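Local coordinates for alginase (Pseudoalteromonas, PDB 4Q8K), which probably cleaves alginate by beta-elimination, as a calcium-binding polysaccharide lyase of family 18, at residues Gln203-Ser217 and Glu354-Thr368. Residues are numbered along the deposited sequence; the frame is centred on the assembly and turned at random.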
loop_
_atom_site.group_PDB
_atom_site.type_symbol
_atom_site.label_atom_id
_atom_site.label_comp_id
_atom_site.label_asym_id
_atom_site.label_seq_id
_atom_site.Cartn_x
_atom_site.Cartn_y
_atom_site.Cartn_z
ATOM N N GLN A 203 -7.953 16.060 -11.097
ATOM C CA GLN A 203 -9.015 16.881 -10.536
ATOM C C GLN A 203 -9.002 16.966 -9.026
ATOM O O GLN A 203 -9.934 17.492 -8.431
ATOM C CB GLN A 203 -10.383 16.394 -11.011
ATOM C CG GLN A 203 -10.594 16.548 -12.496
ATOM C CD GLN A 203 -11.960 16.077 -12.919
ATOM O OE1 GLN A 203 -12.410 15.003 -12.511
ATOM N NE2 GLN A 203 -12.644 16.886 -13.727
ATOM N N THR A 204 -7.978 16.435 -8.365
ATOM C CA THR A 204 -7.846 16.616 -6.931
ATOM C C THR A 204 -6.492 17.004 -6.448
ATOM O O THR A 204 -5.514 16.653 -7.023
ATOM C CB THR A 204 -8.153 15.345 -6.099
ATOM O OG1 THR A 204 -7.357 14.260 -6.549
ATOM C CG2 THR A 204 -9.536 14.961 -6.238
ATOM N N TYR A 205 -6.477 17.640 -5.297
ATOM C CA TYR A 205 -5.283 17.830 -4.530
ATOM C C TYR A 205 -5.438 16.990 -3.256
ATOM O O TYR A 205 -6.286 17.251 -2.472
ATOM C CB TYR A 205 -5.045 19.317 -4.215
ATOM C CG TYR A 205 -3.847 19.552 -3.360
ATOM C CD1 TYR A 205 -2.587 19.612 -3.897
ATOM C CD2 TYR A 205 -3.972 19.670 -2.016
ATOM C CE1 TYR A 205 -1.498 19.802 -3.110
ATOM C CE2 TYR A 205 -2.885 19.847 -1.228
ATOM C CZ TYR A 205 -1.660 19.914 -1.788
ATOM O OH TYR A 205 -0.611 20.080 -0.981
ATOM N N GLU A 206 -4.626 15.955 -3.107
ATOM C CA GLU A 206 -4.658 15.094 -1.935
ATOM C C GLU A 206 -3.330 15.012 -1.256
ATOM O O GLU A 206 -2.324 14.937 -1.890
ATOM C CB GLU A 206 -4.898 13.656 -2.288
ATOM C CG GLU A 206 -6.077 13.313 -3.069
ATOM C CD GLU A 206 -5.994 11.862 -3.524
ATOM O OE1 GLU A 206 -6.438 11.023 -2.760
ATOM O OE2 GLU A 206 -5.506 11.625 -4.623
ATOM N N VAL A 207 -3.373 14.946 0.052
ATOM C CA VAL A 207 -2.176 14.730 0.836
ATOM C C VAL A 207 -2.473 13.645 1.859
ATOM O O VAL A 207 -3.439 13.757 2.620
ATOM C CB VAL A 207 -1.768 16.004 1.592
ATOM C CG1 VAL A 207 -0.559 15.735 2.476
ATOM C CG2 VAL A 207 -1.486 17.150 0.611
ATOM N N PHE A 208 -1.661 12.589 1.866
ATOM C CA PHE A 208 -1.739 11.579 2.908
ATOM C C PHE A 208 -0.391 11.533 3.602
ATOM O O PHE A 208 0.651 11.485 2.945
ATOM C CB PHE A 208 -2.080 10.201 2.326
ATOM C CG PHE A 208 -2.043 9.080 3.341
ATOM C CD1 PHE A 208 -3.164 8.769 4.081
ATOM C CD2 PHE A 208 -0.885 8.334 3.544
ATOM C CE1 PHE A 208 -3.141 7.728 5.016
ATOM C CE2 PHE A 208 -0.846 7.311 4.471
ATOM C CZ PHE A 208 -1.981 7.005 5.210
ATOM N N GLU A 209 -0.412 11.585 4.929
ATOM C CA GLU A 209 0.801 11.445 5.710
ATOM C C GLU A 209 0.539 10.507 6.873
ATOM O O GLU A 209 -0.544 10.524 7.457
ATOM C CB GLU A 209 1.299 12.801 6.221
ATOM C CG GLU A 209 2.652 12.721 6.927
ATOM C CD GLU A 209 3.390 14.049 6.979
ATOM O OE1 GLU A 209 2.802 15.091 6.616
ATOM O OE2 GLU A 209 4.574 14.041 7.378
ATOM N N ALA A 210 1.531 9.685 7.192
ATOM C CA ALA A 210 1.437 8.766 8.307
ATOM C C ALA A 210 2.823 8.394 8.815
ATOM O O ALA A 210 3.803 8.385 8.058
ATOM C CB ALA A 210 0.668 7.522 7.897
ATOM N N THR A 211 2.900 8.137 10.111
ATOM C CA THR A 211 4.045 7.497 10.730
ATOM C C THR A 211 3.766 5.994 10.667
ATOM O O THR A 211 2.754 5.509 11.199
ATOM C CB THR A 211 4.195 7.966 12.189
ATOM O OG1 THR A 211 4.545 9.356 12.201
ATOM C CG2 THR A 211 5.260 7.175 12.930
ATOM N N VAL A 212 4.647 5.266 9.987
ATOM C CA VAL A 212 4.394 3.873 9.656
ATOM C C VAL A 212 5.402 2.929 10.290
ATOM O O VAL A 212 6.599 3.006 10.010
ATOM C CB VAL A 212 4.429 3.641 8.118
ATOM C CG1 VAL A 212 4.068 2.191 7.791
ATOM C CG2 VAL A 212 3.501 4.596 7.395
ATOM N N LYS A 213 4.909 2.021 11.126
ATOM C CA LYS A 213 5.755 0.968 11.683
ATOM C C LYS A 213 5.407 -0.342 10.988
ATOM O O LYS A 213 4.235 -0.651 10.788
ATOM C CB LYS A 213 5.560 0.864 13.198
ATOM C CG LYS A 213 6.360 -0.241 13.875
ATOM C CD LYS A 213 6.079 -0.280 15.380
ATOM C CE LYS A 213 6.754 -1.477 16.044
ATOM N NZ LYS A 213 6.570 -1.513 17.528
ATOM N N VAL A 214 6.419 -1.105 10.594
ATOM C CA VAL A 214 6.167 -2.355 9.894
ATOM C C VAL A 214 6.833 -3.506 10.628
ATOM O O VAL A 214 8.016 -3.447 10.935
ATOM C CB VAL A 214 6.665 -2.310 8.425
ATOM C CG1 VAL A 214 6.370 -3.623 7.726
ATOM C CG2 VAL A 214 6.020 -1.146 7.662
ATOM N N GLU A 215 6.049 -4.532 10.943
ATOM C CA GLU A 215 6.578 -5.755 11.533
ATOM C C GLU A 215 6.145 -6.885 10.615
ATOM O O GLU A 215 4.948 -7.102 10.413
ATOM C CB GLU A 215 6.009 -5.969 12.932
ATOM C CG GLU A 215 6.360 -4.883 13.936
ATOM C CD GLU A 215 5.476 -4.948 15.168
ATOM O OE1 GLU A 215 5.840 -5.670 16.120
ATOM O OE2 GLU A 215 4.403 -4.300 15.177
ATOM N N MET A 216 7.109 -7.588 10.028
ATOM C CA MET A 216 6.779 -8.592 9.019
ATOM C C MET A 216 7.865 -9.653 8.897
ATOM O O MET A 216 9.054 -9.347 8.989
ATOM C CB MET A 216 6.544 -7.928 7.656
ATOM C CG MET A 216 6.200 -8.891 6.521
ATOM S SD MET A 216 5.259 -8.142 5.161
ATOM C CE MET A 216 6.346 -6.796 4.668
ATOM N N SER A 217 7.441 -10.892 8.662
ATOM C CA SER A 217 8.365 -12.006 8.453
ATOM C C SER A 217 9.310 -11.774 7.283
ATOM O O SER A 217 8.943 -11.148 6.287
ATOM C CB SER A 217 7.582 -13.288 8.173
ATOM O OG SER A 217 6.603 -13.517 9.164
ATOM N N GLU A 354 3.822 -13.134 10.122
ATOM C CA GLU A 354 3.673 -11.823 10.735
ATOM C C GLU A 354 3.620 -10.788 9.626
ATOM O O GLU A 354 4.448 -10.803 8.725
ATOM C CB GLU A 354 4.851 -11.525 11.676
ATOM C CG GLU A 354 4.714 -10.236 12.483
ATOM C CD GLU A 354 5.977 -9.887 13.260
ATOM O OE1 GLU A 354 5.856 -9.356 14.380
ATOM O OE2 GLU A 354 7.094 -10.134 12.749
ATOM N N SER A 355 2.622 -9.912 9.676
ATOM C CA SER A 355 2.551 -8.778 8.756
ATOM C C SER A 355 1.615 -7.729 9.333
ATOM O O SER A 355 0.405 -7.756 9.097
ATOM C CB SER A 355 2.080 -9.197 7.367
ATOM O OG SER A 355 2.070 -8.074 6.479
ATOM N N LYS A 356 2.191 -6.819 10.106
ATOM C CA LYS A 356 1.418 -5.818 10.813
ATOM C C LYS A 356 1.938 -4.434 10.461
ATOM O O LYS A 356 3.076 -4.093 10.786
ATOM C CB LYS A 356 1.513 -6.038 12.324
ATOM C CG LYS A 356 0.743 -5.004 13.138
ATOM C CD LYS A 356 1.031 -5.124 14.620
ATOM C CE LYS A 356 0.443 -6.410 15.185
ATOM N NZ LYS A 356 0.514 -6.444 16.672
ATOM N N VAL A 357 1.103 -3.652 9.787
ATOM C CA VAL A 357 1.418 -2.251 9.512
ATOM C C VAL A 357 0.645 -1.356 10.491
ATOM O O VAL A 357 -0.586 -1.372 10.525
ATOM C CB VAL A 357 1.108 -1.860 8.052
ATOM C CG1 VAL A 357 1.340 -0.358 7.822
ATOM C CG2 VAL A 357 1.968 -2.671 7.089
ATOM N N THR A 358 1.382 -0.594 11.292
ATOM C CA THR A 358 0.779 0.283 12.290
ATOM C C THR A 358 0.958 1.730 11.857
ATOM O O THR A 358 2.076 2.170 11.611
ATOM C CB THR A 358 1.432 0.092 13.669
ATOM O OG1 THR A 358 1.288 -1.271 14.086
ATOM C CG2 THR A 358 0.778 0.992 14.706
ATOM N N MET A 359 -0.143 2.466 11.759
ATOM C CA MET A 359 -0.062 3.850 11.321
ATOM C C MET A 359 -0.557 4.803 12.392
ATOM O O MET A 359 -1.642 4.623 12.934
ATOM C CB MET A 359 -0.858 4.050 10.032
ATOM C CG MET A 359 -0.249 3.366 8.843
ATOM S SD MET A 359 -1.011 3.853 7.302
ATOM C CE MET A 359 -0.364 2.602 6.193
ATOM N N THR A 360 0.264 5.805 12.693
ATOM C CA THR A 360 -0.039 6.823 13.681
ATOM C C THR A 360 0.227 8.196 13.065
ATOM O O THR A 360 0.755 8.295 11.947
ATOM C CB THR A 360 0.844 6.665 14.929
ATOM O OG1 THR A 360 2.218 6.572 14.530
ATOM C CG2 THR A 360 0.455 5.402 15.719
ATOM N N ASN A 361 -0.131 9.254 13.793
ATOM C CA ASN A 361 0.018 10.616 13.283
ATOM C C ASN A 361 -0.462 10.692 11.844
ATOM O O ASN A 361 0.264 11.137 10.955
ATOM C CB ASN A 361 1.473 11.067 13.348
ATOM C CG ASN A 361 2.046 11.003 14.743
ATOM O OD1 ASN A 361 3.209 10.637 14.930
ATOM N ND2 ASN A 361 1.235 11.350 15.736
ATOM N N VAL A 362 -1.685 10.243 11.618
ATOM C CA VAL A 362 -2.218 10.155 10.276
ATOM C C VAL A 362 -2.980 11.419 9.900
ATOM O O VAL A 362 -3.742 11.953 10.705
ATOM C CB VAL A 362 -3.154 8.949 10.156
ATOM C CG1 VAL A 362 -3.682 8.811 8.738
ATOM C CG2 VAL A 362 -2.416 7.687 10.591
ATOM N N SER A 363 -2.768 11.898 8.680
ATOM C CA SER A 363 -3.603 12.960 8.136
ATOM C C SER A 363 -3.973 12.692 6.682
ATOM O O SER A 363 -3.239 12.047 5.941
ATOM C CB SER A 363 -2.940 14.333 8.295
ATOM O OG SER A 363 -1.689 14.367 7.641
ATOM N N TYR A 364 -5.145 13.138 6.295
ATOM C CA TYR A 364 -5.575 13.051 4.928
ATOM C C TYR A 364 -6.371 14.275 4.563
ATOM O O TYR A 364 -7.263 14.637 5.254
ATOM C CB TYR A 364 -6.417 11.804 4.660
ATOM C CG TYR A 364 -6.824 11.679 3.247
ATOM C CD1 TYR A 364 -5.951 11.270 2.278
ATOM C CD2 TYR A 364 -8.089 12.005 2.862
ATOM C CE1 TYR A 364 -6.352 11.162 0.975
ATOM C CE2 TYR A 364 -8.491 11.919 1.573
ATOM C CZ TYR A 364 -7.634 11.506 0.624
ATOM O OH TYR A 364 -8.070 11.465 -0.654
ATOM N N THR A 365 -6.005 14.910 3.472
ATOM C CA THR A 365 -6.801 15.997 2.941
ATOM C C THR A 365 -7.082 15.772 1.494
ATOM O O THR A 365 -6.278 15.249 0.782
ATOM C CB THR A 365 -6.117 17.369 3.081
ATOM O OG1 THR A 365 -5.073 17.454 2.142
ATOM C CG2 THR A 365 -5.558 17.580 4.410
ATOM N N ARG A 366 -8.252 16.229 1.084
ATOM C CA ARG A 366 -8.744 16.046 -0.237
ATOM C C ARG A 366 -9.543 17.263 -0.688
ATOM O O ARG A 366 -10.508 17.610 -0.082
ATOM C CB ARG A 366 -9.665 14.852 -0.254
ATOM C CG ARG A 366 -10.289 14.519 -1.569
ATOM C CD ARG A 366 -11.289 13.386 -1.391
ATOM N NE ARG A 366 -11.819 12.962 -2.661
ATOM C CZ ARG A 366 -11.183 12.175 -3.495
ATOM N NH1 ARG A 366 -10.012 11.717 -3.178
ATOM N NH2 ARG A 366 -11.719 11.860 -4.629
ATOM N N GLU A 367 -9.080 17.912 -1.737
ATOM C CA GLU A 367 -9.819 18.982 -2.395
ATOM C C GLU A 367 -10.003 18.762 -3.874
ATOM O O GLU A 367 -9.096 18.452 -4.591
ATOM C CB GLU A 367 -9.192 20.347 -2.139
ATOM C CG GLU A 367 -7.697 20.375 -2.052
ATOM C CD GLU A 367 -7.191 21.061 -0.804
ATOM O OE1 GLU A 367 -7.799 20.896 0.256
ATOM O OE2 GLU A 367 -6.181 21.774 -0.891
ATOM N N THR A 368 -11.217 18.943 -4.336
ATOM C CA THR A 368 -11.538 18.625 -5.705
ATOM C C THR A 368 -11.779 19.882 -6.551
ATOM O O THR A 368 -12.188 20.905 -6.036
ATOM C CB THR A 368 -12.758 17.706 -5.758
ATOM O OG1 THR A 368 -12.622 16.708 -4.759
ATOM C CG2 THR A 368 -12.835 17.038 -7.073
HETATM O O HOH W 1 -8.325 9.563 -4.395
HETATM O O HOH W 2 -2.682 15.021 5.103
HETATM O O HOH W 3 3.102 4.101 13.621
HETATM O O HOH W 4 3.269 11.320 10.321
HETATM O O HOH W 5 3.502 -2.689 13.178
HETATM O O HOH W 6 3.492 -7.002 16.898
#
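Strands 204-216 and 355-368 pair antiparallel along their whole length, in register from T204–T368 to A210–V362 and again, one residue shifted by a beta bulge at N361, from T211–T360 to M216–S355. The bonds persist on both flanks of the bulge: S363 N reaches E209 O at 2.9 Å, T211 N reaches T360 O at 2.8 Å. On the buried face, F208 receives M359 SD at its ring edge, 3.9 Å from CZ, a Met-aromatic contact; F317 and F319 of the opposing sheet also meet the ring. With CG anti to the backbone N (chi1 -178°), Y364 extends along this face, and its OH donates to the anti lone pair of E206 OE1 at 2.7 Å. R366 NH1 in turn donates to Y364 OH at 3.2 Å, within the guanidinium plane, while its NH2 is bonded to L197 O, and a water links NH1 to OE1. A phenylalanine in place of Y364 would probably leave E206 OE1 without its hydroxyl donor and R366 NH1 with the water alone among the acceptors described. H227 and N291 hold E206 OE2. On the other face, T360 OG1 packs 3.4 Å from T211 CB. The pair forms two inner strands of a seven-strand antiparallel sheet, one face largely buried against a second sheet, consistent with the concanavalin-like beta-sandwich (jelly roll) of alginate lyases.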